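Long-range contacts in chitin oligosaccahride binding protein NagB1 (Paenibacillus sp. FPU-7, PDB 7EHP), which binds chitin oligosaccharides, N,N'-diacetylchitobiose and N,N',N''-triacetylchitotriose, probably as the solute-binding component of a sugar uptake system: residues S244-A248 with S320-P324; A259-F264 with H335-M341; V177-D182 with G274-I278. One frame throughout, in Å; residues are numbered along the deposited sequence.

Interaction 1: S244-A248 with S320-P324. With NAG (2-acetamido-2-deoxy-beta-D-glucopyranose), chain C; NAG (2-acetamido-2-deoxy-beta-D-glucopyranose), chain B.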
loop_
_atom_site.group_PDB
_atom_site.type_symbol
_atom_site.label_atom_id
_atom_site.label_comp_id
_atom_site.label_asym_id
_atom_site.label_seq_id
_atom_site.Cartn_x
_atom_site.Cartn_y
_atom_site.Cartn_z
ATOM N N SER A 244 -5.983 -1.043 -3.167
ATOM C CA SER A 244 -6.910 -2.147 -3.409
ATOM C C SER A 244 -7.181 -2.973 -2.148
ATOM O O SER A 244 -8.258 -3.575 -2.022
ATOM C CB SER A 244 -6.356 -3.054 -4.511
ATOM O OG SER A 244 -5.026 -3.401 -4.201
ATOM N N TRP A 245 -6.228 -3.010 -1.208
ATOM C CA TRP A 245 -6.427 -3.758 0.036
ATOM C C TRP A 245 -7.605 -3.220 0.845
ATOM O O TRP A 245 -8.088 -3.910 1.750
ATOM C CB TRP A 245 -5.157 -3.716 0.900
ATOM C CG TRP A 245 -4.807 -2.309 1.292
ATOM C CD1 TRP A 245 -5.371 -1.557 2.298
ATOM C CD2 TRP A 245 -3.854 -1.460 0.645
ATOM N NE1 TRP A 245 -4.811 -0.294 2.313
ATOM C CE2 TRP A 245 -3.875 -0.214 1.310
ATOM C CE3 TRP A 245 -2.991 -1.628 -0.442
ATOM C CZ2 TRP A 245 -3.055 0.845 0.930
ATOM C CZ3 TRP A 245 -2.179 -0.577 -0.817
ATOM C CH2 TRP A 245 -2.212 0.646 -0.133
ATOM N N ALA A 246 -8.081 -2.012 0.526
ATOM C CA ALA A 246 -9.143 -1.365 1.289
ATOM C C ALA A 246 -10.485 -2.032 1.091
ATOM O O ALA A 246 -11.373 -1.872 1.934
ATOM C CB ALA A 246 -9.261 0.115 0.895
ATOM N N SER A 247 -10.670 -2.745 -0.016
ATOM C CA SER A 247 -11.924 -3.449 -0.225
ATOM C C SER A 247 -12.188 -4.485 0.866
ATOM O O SER A 247 -13.346 -4.852 1.083
ATOM C CB SER A 247 -11.918 -4.104 -1.603
ATOM O OG SER A 247 -10.987 -5.172 -1.617
ATOM N N ALA A 248 -11.148 -4.948 1.576
ATOM C CA ALA A 248 -11.358 -5.831 2.714
ATOM C C ALA A 248 -12.221 -5.188 3.792
ATOM O O ALA A 248 -12.713 -5.904 4.682
ATOM C CB ALA A 248 -10.011 -6.263 3.306
ATOM N N SER A 320 -12.112 -11.039 0.426
ATOM C CA SER A 320 -11.705 -9.726 0.866
ATOM C C SER A 320 -11.229 -8.826 -0.264
ATOM O O SER A 320 -10.880 -7.681 0.008
ATOM C CB SER A 320 -10.604 -9.859 1.933
ATOM O OG SER A 320 -11.103 -10.366 3.163
ATOM N N GLY A 321 -11.204 -9.304 -1.507
ATOM C CA GLY A 321 -10.852 -8.479 -2.645
ATOM C C GLY A 321 -9.372 -8.289 -2.874
ATOM O O GLY A 321 -8.987 -7.499 -3.749
ATOM N N ILE A 322 -8.522 -8.983 -2.122
ATOM C CA ILE A 322 -7.086 -8.778 -2.270
ATOM C C ILE A 322 -6.592 -9.429 -3.553
ATOM O O ILE A 322 -6.747 -10.639 -3.757
ATOM C CB ILE A 322 -6.323 -9.271 -1.030
ATOM C CG1 ILE A 322 -6.627 -8.345 0.157
ATOM C CG2 ILE A 322 -4.841 -9.282 -1.277
ATOM C CD1 ILE A 322 -7.752 -8.706 0.921
ATOM N N LEU A 323 -5.959 -8.626 -4.402
ATOM C CA LEU A 323 -5.520 -9.084 -5.711
ATOM C C LEU A 323 -4.304 -10.008 -5.589
ATOM O O LEU A 323 -3.381 -9.738 -4.808
ATOM C CB LEU A 323 -5.196 -7.879 -6.597
ATOM C CG LEU A 323 -6.365 -6.891 -6.688
ATOM C CD1 LEU A 323 -5.963 -5.633 -7.455
ATOM C CD2 LEU A 323 -7.599 -7.533 -7.318
ATOM N N PRO A 324 -4.261 -11.088 -6.369
ATOM C CA PRO A 324 -3.233 -12.106 -6.159
ATOM C C PRO A 324 -1.855 -11.607 -6.546
ATOM O O PRO A 324 -1.689 -10.871 -7.522
ATOM C CB PRO A 324 -3.680 -13.245 -7.082
ATOM C CG PRO A 324 -4.438 -12.555 -8.166
ATOM C CD PRO A 324 -5.208 -11.484 -7.425
HETATM C C1 NAG C . -2.082 -4.166 4.038
HETATM C C2 NAG C . -1.379 -4.153 2.682
HETATM C C3 NAG C . -0.327 -3.044 2.647
HETATM C C4 NAG C . -0.885 -1.710 3.154
HETATM C C5 NAG C . -1.712 -1.906 4.433
HETATM C C6 NAG C . -2.418 -0.667 4.941
HETATM C C7 NAG C . -1.425 -6.462 1.821
HETATM C C8 NAG C . -0.611 -7.694 1.556
HETATM N N2 NAG C . -0.768 -5.440 2.382
HETATM O O1 NAG C . -3.003 -5.200 4.078
HETATM O O3 NAG C . 0.177 -2.932 1.317
HETATM O O4 NAG C . 0.227 -0.913 3.546
HETATM O O5 NAG C . -2.709 -2.920 4.251
HETATM O O6 NAG C . -2.882 -0.878 6.273
HETATM O O7 NAG C . -2.623 -6.402 1.550
HETATM C C1 NAG B . 0.588 0.107 2.619
HETATM C C2 NAG B . 1.732 0.887 3.260
HETATM C C3 NAG B . 2.203 1.990 2.324
HETATM C C4 NAG B . 2.582 1.396 0.976
HETATM C C5 NAG B . 1.419 0.585 0.410
HETATM C C6 NAG B . 1.752 -0.119 -0.886
HETATM C C7 NAG B . 2.052 1.147 5.682
HETATM C C8 NAG B . 1.555 1.792 6.927
HETATM N N2 NAG B . 1.367 1.425 4.563
HETATM O O3 NAG B . 3.329 2.637 2.896
HETATM O O4 NAG B . 2.912 2.424 0.053
HETATM O O5 NAG B . 1.011 -0.423 1.345
HETATM O O6 NAG B . 2.929 -0.910 -0.777
HETATM O O7 NAG B . 3.043 0.409 5.680
HETATM O O HOH W 1 -4.617 -6.010 -3.281
HETATM O O HOH W 2 -12.444 -8.584 4.583
#
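Ser247 and Ala248, in the 3-10 segment that runs through 244-248 and beyond, pack against the chain where it leaves helix 310-320 at Ser320 and Gly321. This is the tight end of the contact. The Ser247 hydroxyl lies between two carbonyl oxygens, 3.0 Å from Ser320 O and 3.2 Å from Ser244 O of its own segment. With chi1 at 69°, OG sits between the backbone N and the carbonyl carbon, which carries it over Gly321, 3.5 Å from CA. A side chain on Gly321 would run into that hydroxyl, and its positive phi also suits glycine. Alongside, Ala248 CB touches Ser320 CB at 3.9 Å and, more loosely, Ile322 CD1.

The fold is that of the bacterial extracellular solute-binding proteins, with the sugar held in a pocket to which Trp245 belongs. Its side chain leads away from 320-324 and lays one indole face against the disaccharide: C4 of the chain C NAG stands 3.8 Å above the ring plane, over its centre, while CH2 reaches C5 of the chain B NAG. NE1 is hydrogen-bonded to Tyr225 OH. Replacing this tryptophan with an alanine would probably leave the chain C sugar without the flat surface beneath it, the chain B sugar without its contact at CH2, and Tyr225 OH without its indole partner.

At the wider end a water bridges Ser244 OG and Leu323 N, and the Ser244 hydroxyl also bonds to Val119 N of strand 109-125; the nearest direct approach of the two side chains is Ser244 CB to Leu323 CD1, 3.9 Å. On the partly exposed flank of the tight end, a second water donates to Ala248 O, 2.7 Å away, and hydrogen-bonds to Ser320 OG.

Interaction 2: A259-F264 with H335-M341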
loop_
_atom_site.group_PDB
_atom_site.type_symbol
_atom_site.label_atom_id
_atom_site.label_comp_id
_atom_site.label_asym_id
_atom_site.label_seq_id
_atom_site.Cartn_x
_atom_site.Cartn_y
_atom_site.Cartn_z
ATOM N N ALA A 259 -22.855 -1.080 -1.374
ATOM C CA ALA A 259 -21.914 -2.140 -1.741
ATOM C C ALA A 259 -21.808 -2.334 -3.259
ATOM O O ALA A 259 -20.705 -2.352 -3.817
ATOM C CB ALA A 259 -22.318 -3.443 -1.052
ATOM N N GLU A 260 -22.938 -2.501 -3.948
ATOM C CA GLU A 260 -22.854 -2.815 -5.372
ATOM C C GLU A 260 -22.542 -1.597 -6.232
ATOM O O GLU A 260 -21.981 -1.737 -7.326
ATOM C CB GLU A 260 -24.152 -3.470 -5.858
ATOM C CG GLU A 260 -24.036 -4.248 -7.178
ATOM C CD GLU A 260 -22.975 -5.360 -7.180
ATOM O OE1 GLU A 260 -22.681 -5.879 -8.284
ATOM O OE2 GLU A 260 -22.459 -5.739 -6.097
ATOM N N ASP A 261 -22.896 -0.398 -5.789
ATOM C CA ASP A 261 -22.569 0.771 -6.589
ATOM C C ASP A 261 -21.220 1.384 -6.206
ATOM O O ASP A 261 -21.004 2.590 -6.413
ATOM C CB ASP A 261 -23.724 1.780 -6.531
ATOM C CG ASP A 261 -24.237 2.011 -5.129
ATOM O OD1 ASP A 261 -23.408 2.128 -4.213
ATOM O OD2 ASP A 261 -25.476 2.031 -4.936
ATOM N N ILE A 262 -20.285 0.569 -5.679
ATOM C CA ILE A 262 -18.907 1.004 -5.445
ATOM C C ILE A 262 -18.071 0.658 -6.669
ATOM O O ILE A 262 -18.080 -0.491 -7.131
ATOM C CB ILE A 262 -18.316 0.352 -4.184
ATOM C CG1 ILE A 262 -18.816 1.052 -2.927
ATOM C CG2 ILE A 262 -16.788 0.463 -4.213
ATOM C CD1 ILE A 262 -18.447 0.346 -1.635
ATOM N N GLY A 263 -17.339 1.643 -7.189
ATOM C CA GLY A 263 -16.445 1.425 -8.312
ATOM C C GLY A 263 -15.032 1.932 -8.078
ATOM O O GLY A 263 -14.679 2.337 -6.969
ATOM N N PHE A 264 -14.219 1.946 -9.125
ATOM C CA PHE A 264 -12.807 2.283 -8.986
ATOM C C PHE A 264 -12.320 2.780 -10.335
ATOM O O PHE A 264 -12.632 2.167 -11.360
ATOM C CB PHE A 264 -11.999 1.057 -8.531
ATOM C CG PHE A 264 -10.512 1.291 -8.411
ATOM C CD1 PHE A 264 -9.684 1.216 -9.519
ATOM C CD2 PHE A 264 -9.938 1.544 -7.173
ATOM C CE1 PHE A 264 -8.319 1.430 -9.401
ATOM C CE2 PHE A 264 -8.583 1.770 -7.045
ATOM C CZ PHE A 264 -7.763 1.700 -8.157
ATOM N N HIS A 335 -16.486 -9.376 -7.550
ATOM C CA HIS A 335 -17.183 -8.103 -7.502
ATOM C C HIS A 335 -16.772 -7.188 -8.663
ATOM O O HIS A 335 -15.626 -7.236 -9.132
ATOM C CB HIS A 335 -16.889 -7.454 -6.152
ATOM C CG HIS A 335 -17.682 -6.220 -5.882
ATOM N ND1 HIS A 335 -18.621 -6.149 -4.877
ATOM C CD2 HIS A 335 -17.634 -4.986 -6.441
ATOM C CE1 HIS A 335 -19.161 -4.943 -4.873
ATOM N NE2 HIS A 335 -18.573 -4.215 -5.805
ATOM N N PRO A 336 -17.706 -6.366 -9.169
ATOM C CA PRO A 336 -17.345 -5.373 -10.197
ATOM C C PRO A 336 -16.139 -4.517 -9.849
ATOM O O PRO A 336 -15.284 -4.295 -10.716
ATOM C CB PRO A 336 -18.623 -4.528 -10.294
ATOM C CG PRO A 336 -19.698 -5.504 -9.999
ATOM C CD PRO A 336 -19.152 -6.321 -8.872
ATOM N N VAL A 337 -16.051 -4.016 -8.611
ATOM C CA VAL A 337 -14.924 -3.168 -8.229
ATOM C C VAL A 337 -13.622 -3.904 -8.460
ATOM O O VAL A 337 -12.592 -3.285 -8.751
ATOM C CB VAL A 337 -15.037 -2.701 -6.764
ATOM C CG1 VAL A 337 -14.647 -3.824 -5.805
ATOM C CG2 VAL A 337 -14.159 -1.479 -6.532
ATOM N N ILE A 338 -13.650 -5.236 -8.366
ATOM C CA ILE A 338 -12.446 -6.021 -8.586
ATOM C C ILE A 338 -12.112 -6.097 -10.068
ATOM O O ILE A 338 -10.942 -5.981 -10.443
ATOM C CB ILE A 338 -12.588 -7.423 -7.964
ATOM C CG1 ILE A 338 -12.892 -7.334 -6.463
ATOM C CG2 ILE A 338 -11.313 -8.232 -8.197
ATOM C CD1 ILE A 338 -11.873 -6.569 -5.649
ATOM N N ARG A 339 -13.118 -6.305 -10.937
ATOM C CA ARG A 339 -12.848 -6.219 -12.372
ATOM C C ARG A 339 -12.270 -4.852 -12.695
ATOM O O ARG A 339 -11.270 -4.732 -13.419
ATOM C CB ARG A 339 -14.105 -6.405 -13.238
ATOM C CG ARG A 339 -14.662 -7.798 -13.609
ATOM C CD ARG A 339 -13.758 -8.468 -14.675
ATOM N NE ARG A 339 -14.426 -9.400 -15.598
ATOM C CZ ARG A 339 -14.654 -10.685 -15.354
ATOM N NH1 ARG A 339 -15.253 -11.459 -16.265
ATOM N NH2 ARG A 339 -14.402 -11.169 -14.148
ATOM N N GLU A 340 -12.910 -3.805 -12.167
ATOM C CA GLU A 340 -12.505 -2.437 -12.461
ATOM C C GLU A 340 -11.077 -2.171 -11.999
ATOM O O GLU A 340 -10.351 -1.418 -12.650
ATOM C CB GLU A 340 -13.499 -1.462 -11.823
ATOM C CG GLU A 340 -14.851 -1.457 -12.524
ATOM C CD GLU A 340 -15.859 -0.502 -11.903
ATOM O OE1 GLU A 340 -15.451 0.439 -11.191
ATOM O OE2 GLU A 340 -17.072 -0.687 -12.136
ATOM N N MET A 341 -10.645 -2.801 -10.904
ATOM C CA MET A 341 -9.251 -2.675 -10.475
ATOM C C MET A 341 -8.295 -3.449 -11.376
ATOM O O MET A 341 -7.200 -2.964 -11.675
ATOM C CB MET A 341 -9.099 -3.162 -9.043
ATOM C CG MET A 341 -9.596 -2.208 -8.013
ATOM S SD MET A 341 -9.612 -3.068 -6.431
ATOM C CE MET A 341 -9.662 -1.668 -5.423
#
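Phe264 meets helix 336-344 through both backbone and ring. Its N-H donates to Glu340 OE1 at 2.8 Å (149° at the hydrogen), reaching that oxygen nearly along its C-O axis. The ring lies across the Met341 side chain: Met341 CG sits 3.7 Å from the centroid of the Phe264 ring, over one face, in a CH-pi contact. Met341 SD stands above the same ring at 5.0 Å, a more distant Met-aromatic contact, and Met341 CE lies beside Phe264 CD2. Val337 CG2 packs against Phe264 CB and Ile262 CG2. At the more open end, the edge of the His335 imidazole faces the carbonyl of Ala259, 3.2 Å from CE1 to O, while Glu260 OE1 rests on Pro336 CG.

Several features position this first shell. Glu340 CG lies anti to the carbonyl carbon (chi1 -71°) and the chain is extended beyond it, bringing OE1 to within 3.2 Å of Gly263 CA, where a side chain would collide with it; the other carboxylate oxygen forms a salt bridge with Lys126. His335 occupies the N-cap position, its carbonyl accepting from Ile338 N and Arg339 N.

The short strand and helix segments run almost parallel, 6° apart, with axes 7.0 Å from each other. The first turns of helix 336-344 thus lie alongside strand 262-264, which pairs with strand 109-125; from that neighbour, Phe123 meets the Phe264 ring edge-to-face.

Interaction 3: V177-D182 with G274-I278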
loop_
_atom_site.group_PDB
_atom_site.type_symbol
_atom_site.label_atom_id
_atom_site.label_comp_id
_atom_site.label_asym_id
_atom_site.label_seq_id
_atom_site.Cartn_x
_atom_site.Cartn_y
_atom_site.Cartn_z
ATOM N N VAL A 177 3.925 12.082 -9.391
ATOM C CA VAL A 177 4.332 11.210 -10.490
ATOM C C VAL A 177 3.552 11.557 -11.756
ATOM O O VAL A 177 4.097 11.517 -12.868
ATOM C CB VAL A 177 4.173 9.717 -10.120
ATOM C CG1 VAL A 177 4.297 8.817 -11.380
ATOM C CG2 VAL A 177 5.202 9.301 -9.047
ATOM N N ARG A 178 2.274 11.907 -11.618
ATOM C CA ARG A 178 1.528 12.431 -12.761
ATOM C C ARG A 178 2.265 13.598 -13.412
ATOM O O ARG A 178 2.392 13.666 -14.643
ATOM C CB ARG A 178 0.128 12.882 -12.331
ATOM C CG ARG A 178 -0.924 11.757 -12.276
ATOM C CD ARG A 178 -1.614 11.495 -13.603
ATOM N NE ARG A 178 -2.560 10.386 -13.495
ATOM C CZ ARG A 178 -2.205 9.104 -13.379
ATOM N NH1 ARG A 178 -0.927 8.775 -13.377
ATOM N NH2 ARG A 178 -3.125 8.147 -13.269
ATOM N N THR A 179 2.756 14.537 -12.595
ATOM C CA THR A 179 3.307 15.770 -13.158
ATOM C C THR A 179 4.765 15.626 -13.569
ATOM O O THR A 179 5.181 16.231 -14.560
ATOM C CB THR A 179 3.174 16.913 -12.161
ATOM O OG1 THR A 179 3.901 16.569 -10.976
ATOM C CG2 THR A 179 1.706 17.167 -11.833
ATOM N N ALA A 180 5.553 14.836 -12.840
ATOM C CA ALA A 180 6.986 14.746 -13.085
ATOM C C ALA A 180 7.439 13.409 -13.655
ATOM O O ALA A 180 8.614 13.285 -14.021
ATOM C CB ALA A 180 7.776 15.019 -11.795
ATOM N N GLY A 181 6.560 12.424 -13.745
ATOM C CA GLY A 181 6.946 11.098 -14.205
ATOM C C GLY A 181 7.416 10.207 -13.071
ATOM O O GLY A 181 7.936 10.661 -12.051
ATOM N N ASP A 182 7.238 8.897 -13.265
ATOM C CA ASP A 182 7.605 7.936 -12.224
ATOM C C ASP A 182 9.105 7.924 -11.961
ATOM O O ASP A 182 9.539 7.650 -10.832
ATOM C CB ASP A 182 7.117 6.535 -12.607
ATOM C CG ASP A 182 7.797 5.989 -13.848
ATOM O OD1 ASP A 182 7.788 6.661 -14.897
ATOM O OD2 ASP A 182 8.344 4.871 -13.772
ATOM N N GLY A 274 3.590 11.752 -16.219
ATOM C CA GLY A 274 3.177 10.488 -15.629
ATOM C C GLY A 274 1.746 10.118 -15.959
ATOM O O GLY A 274 1.146 9.263 -15.294
ATOM N N ASP A 275 1.173 10.766 -16.974
ATOM C CA ASP A 275 -0.164 10.391 -17.405
ATOM C C ASP A 275 -0.154 8.945 -17.885
ATOM O O ASP A 275 0.867 8.426 -18.349
ATOM C CB ASP A 275 -0.676 11.310 -18.518
ATOM C CG ASP A 275 -1.078 12.684 -18.004
ATOM O OD1 ASP A 275 -0.990 12.914 -16.785
ATOM O OD2 ASP A 275 -1.509 13.536 -18.810
ATOM N N GLY A 276 -1.305 8.289 -17.742
ATOM C CA GLY A 276 -1.492 6.941 -18.210
ATOM C C GLY A 276 -0.929 5.868 -17.312
ATOM O O GLY A 276 -1.032 4.684 -17.659
ATOM N N MET A 277 -0.333 6.228 -16.180
ATOM C CA MET A 277 0.237 5.241 -15.277
ATOM C C MET A 277 -0.603 5.122 -14.013
ATOM O O MET A 277 -1.401 5.999 -13.678
ATOM C CB MET A 277 1.682 5.586 -14.910
ATOM C CG MET A 277 2.479 6.191 -16.038
ATOM S SD MET A 277 4.155 6.517 -15.498
ATOM C CE MET A 277 4.747 4.864 -15.237
ATOM N N ILE A 278 -0.415 4.013 -13.312
ATOM C CA ILE A 278 -1.117 3.770 -12.061
ATOM C C ILE A 278 -0.103 3.277 -11.045
ATOM O O ILE A 278 0.863 2.588 -11.385
ATOM C CB ILE A 278 -2.293 2.769 -12.233
ATOM C CG1 ILE A 278 -3.191 2.765 -10.988
ATOM C CG2 ILE A 278 -1.784 1.361 -12.565
ATOM C CD1 ILE A 278 -4.558 2.069 -11.202
#
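The end of helix 165-180 is joined to a type II beta turn, Gly274 to Met277, by a backbone bond from Gly274 N to Arg178 O of 2.8 Å. This turn leads into strand 277-288 of the mixed sheet in the solute-binding protein fold. Gly274 CA also makes a CA-H...O contact with Val177 O at 3.1 Å. So close is the approach that any side chain on Gly274 would collide with that carbonyl and with Arg178 CA. The Val177 carbonyl serves its own helix too, accepting from Gly181 N as Gly181 turns the chain out of the helix with positive phi.

Arg178 buries more surface in the contact than any other residue here. The bend at chi2 (-86°) turns its guanidinium back over the turn, Gly276 N lying over one face. NH1 and NH2 both donate, end-on, to Met277 O, which lies in the guanidinium plane; NH2 approaches nearly in line with C=O, NH1 from above the carbonyl plane, and both bonds are bent at the hydrogen. Two further carbonyls hold the group's rotation: Phe267 O accepts from NH2 and Pro268 O from NE. Asp275, although oppositely charged, does not join this grip. Its carboxylate plane is turned 85° from the guanidinium, and OD1 lies well out of the guanidinium plane, against Arg178 CD at 3.5 Å; OD1 accepts from Val270 N and OD2 from Gly271 N. On the other flank Met277 crosses Asp182 at about a right angle, its chain bent at chi3 (66°) to set CE 3.5 Å from Asp182 CG.

Interactions 1 and 2 adjoin, their centres about 11 Å apart, and share packing: Met341 CE of the helix segment 335-341 rests on Ser244 CA, and Ile338 lies against Gly321 and Leu323. Both back onto strand 109-125, but interaction 1 is buried and carries the tryptophan that faces the sugar, whereas interaction 2 is only partly buried, its outer end open around Glu260. Interaction 3, also buried, lies about 24 Å from either centre and touches interaction 2 through Ile278 and Phe264. Their chemistry differs accordingly: a serine hydroxyl and waters near the pocket, a carboxylate and aromatic packing between strand and helix, and an arginine bound to carbonyls where a helix end meets a turn.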